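Local structure of regulatory protein AsnC (Escherichia coli, 2CG4) at residues 74-79 with 131-136. The protein binds DNA as a transcription factor of the Lrp/AsnC family, activating asnA transcription and regulating transcription of its own gene. The protein carries 1 engineered substitution. Residues are numbered along the deposited sequence; the frame is centred on the assembly and turned at random.
Sequences IILKSA and DEIQST. With ASN (asparagine), chain C.
A classic beta bulge interrupts the antiparallel pairing of strands 68-76 and 133-147, near the end of 68-76, in the ligand-binding domain of this Lrp/AsnC protein, with Gln-134 and Ser-135 both facing Ile-75. Ile-75 O takes two backbone donors, Gln-134 N at 2.8 Å and Ser-135 N at 3.1 Å; Ile-75 N returns a bond to Ser-135 O. Past the bulge, Lys-77 N donates to Glu-132 O at 3.1 Å.

On the face carrying Ile-74 and Thr-136, chi1 of -76° turns Ile-74 CG2 away from the backbone N and onto Ile-133 CG1, 3.6 Å away, while Leu-76 CD2 comes to the same CG1 atom. On the opposite face, Ser-135 OG sits against Ile-75 CB and CD1. The extended Lys-77 chain passes Gln-134 CB with its CG and brings NZ to Asp-131 O at 2.7 Å, almost in line with the carbonyl bond; Asp-131 OD1 adds a long salt bridge to the same NZ. Glu-132 turns its carboxylate to Ser-84 and Lys-88.

Farther along strand 133-147, Thr-136 reaches the bound asparagine, whose pocket Tyr-105 and Ser-106 of the second subunit help to form: Thr-136 OG1 donates to the ligand's carboxylate OXT at 2.7 Å.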
loop_
_atom_site.group_PDB
_atom_site.type_symbol
_atom_site.label_atom_id
_atom_site.label_comp_id
_atom_site.label_asym_id
_atom_site.label_seq_id
_atom_site.Cartn_x
_atom_site.Cartn_y
_atom_site.Cartn_z
ATOM N N ILE A 74 -9.128 11.550 4.169
ATOM C CA ILE A 74 -8.509 12.761 3.643
ATOM C C ILE A 74 -7.016 12.738 3.942
ATOM O O ILE A 74 -6.615 12.501 5.077
ATOM C CB ILE A 74 -9.164 14.023 4.218
ATOM C CG1 ILE A 74 -10.523 14.259 3.549
ATOM C CG2 ILE A 74 -8.260 15.238 4.035
ATOM C CD1 ILE A 74 -11.679 13.879 4.406
ATOM N N ILE A 75 -6.201 12.934 2.908
ATOM C CA ILE A 75 -4.779 13.163 3.089
ATOM C C ILE A 75 -4.424 14.639 2.855
ATOM O O ILE A 75 -4.719 15.212 1.801
ATOM C CB ILE A 75 -3.924 12.242 2.187
ATOM C CG1 ILE A 75 -4.184 10.764 2.522
ATOM C CG2 ILE A 75 -2.442 12.567 2.348
ATOM C CD1 ILE A 75 -5.152 10.055 1.557
ATOM N N LEU A 76 -3.794 15.240 3.855
ATOM C CA LEU A 76 -3.479 16.656 3.849
ATOM C C LEU A 76 -2.051 16.856 3.363
ATOM O O LEU A 76 -1.243 15.924 3.401
ATOM C CB LEU A 76 -3.605 17.217 5.265
ATOM C CG LEU A 76 -4.982 17.199 5.917
ATOM C CD1 LEU A 76 -4.880 17.748 7.310
ATOM C CD2 LEU A 76 -5.976 17.985 5.093
ATOM N N LYS A 77 -1.736 18.076 2.925
ATOM C CA LYS A 77 -0.445 18.346 2.315
ATOM C C LYS A 77 0.598 18.349 3.397
ATOM O O LYS A 77 1.765 18.030 3.162
ATOM C CB LYS A 77 -0.459 19.691 1.593
ATOM C CG LYS A 77 -1.154 19.648 0.236
ATOM C CD LYS A 77 -1.573 21.032 -0.191
ATOM C CE LYS A 77 -2.312 20.984 -1.502
ATOM N NZ LYS A 77 -2.844 22.329 -1.871
ATOM N N SER A 78 0.157 18.712 4.593
ATOM C CA SER A 78 0.990 18.657 5.776
ATOM C C SER A 78 0.085 18.511 6.998
ATOM O O SER A 78 -1.056 18.970 6.994
ATOM C CB SER A 78 1.863 19.918 5.862
ATOM O OG SER A 78 1.237 20.955 6.598
ATOM N N ALA A 79 0.586 17.849 8.035
ATOM C CA ALA A 79 -0.271 17.301 9.092
ATOM C C ALA A 79 -0.801 18.377 10.017
ATOM O O ALA A 79 -1.898 18.240 10.575
ATOM C CB ALA A 79 0.478 16.257 9.886
ATOM N N ASP A 131 -8.260 23.727 0.409
ATOM C CA ASP A 131 -6.933 23.967 -0.134
ATOM C C ASP A 131 -5.829 23.165 0.563
ATOM O O ASP A 131 -4.814 22.853 -0.054
ATOM C CB ASP A 131 -6.635 25.474 -0.077
ATOM C CG ASP A 131 -5.164 25.769 -0.035
ATOM O OD1 ASP A 131 -4.541 25.809 -1.122
ATOM O OD2 ASP A 131 -4.626 25.950 1.085
ATOM N N GLU A 132 -6.035 22.834 1.839
ATOM C CA GLU A 132 -5.135 21.949 2.606
ATOM C C GLU A 132 -5.113 20.479 2.148
ATOM O O GLU A 132 -4.312 19.685 2.640
ATOM C CB GLU A 132 -5.502 21.966 4.098
ATOM C CG GLU A 132 -5.309 23.309 4.801
ATOM C CD GLU A 132 -6.566 24.160 4.792
ATOM O OE1 GLU A 132 -6.684 25.074 5.640
ATOM O OE2 GLU A 132 -7.442 23.913 3.938
ATOM N N ILE A 133 -5.997 20.111 1.231
ATOM C CA ILE A 133 -6.218 18.701 0.918
ATOM C C ILE A 133 -5.380 18.297 -0.293
ATOM O O ILE A 133 -5.445 18.930 -1.354
ATOM C CB ILE A 133 -7.722 18.410 0.689
ATOM C CG1 ILE A 133 -8.432 18.233 2.032
ATOM C CG2 ILE A 133 -7.919 17.192 -0.167
ATOM C CD1 ILE A 133 -9.942 18.392 1.969
ATOM N N GLN A 134 -4.572 17.255 -0.127
ATOM C CA GLN A 134 -3.744 16.770 -1.221
ATOM C C GLN A 134 -4.466 15.673 -1.994
ATOM O O GLN A 134 -4.512 15.703 -3.224
ATOM C CB GLN A 134 -2.371 16.294 -0.723
ATOM C CG GLN A 134 -2.049 14.857 -1.074
ATOM C CD GLN A 134 -0.561 14.582 -1.165
ATOM O OE1 GLN A 134 -0.061 14.220 -2.237
ATOM N NE2 GLN A 134 0.160 14.734 -0.042
ATOM N N SER A 135 -5.044 14.716 -1.272
ATOM C CA SER A 135 -5.859 13.676 -1.910
ATOM C C SER A 135 -7.023 13.234 -1.036
ATOM O O SER A 135 -6.993 13.398 0.182
ATOM C CB SER A 135 -4.999 12.473 -2.297
ATOM O OG SER A 135 -4.279 11.983 -1.180
ATOM N N THR A 136 -8.055 12.697 -1.679
ATOM C CA THR A 136 -9.081 11.935 -0.991
ATOM C C THR A 136 -9.083 10.478 -1.446
ATOM O O THR A 136 -8.617 10.163 -2.534
ATOM C CB THR A 136 -10.487 12.551 -1.188
ATOM O OG1 THR A 136 -10.727 12.830 -2.578
ATOM C CG2 THR A 136 -10.624 13.809 -0.373
HETATM N N ASN C . -9.564 9.216 -5.555
HETATM C CA ASN C . -10.592 10.192 -5.087
HETATM C C ASN C . -11.466 9.633 -3.997
HETATM O O ASN C . -11.894 8.473 -4.045
HETATM C CB ASN C . -11.455 10.669 -6.241
HETATM C CG ASN C . -10.681 11.503 -7.215
HETATM O OD1 ASN C . -10.091 12.521 -6.849
HETATM N ND2 ASN C . -10.654 11.069 -8.462
HETATM O OXT ASN C . -11.729 10.350 -3.039
#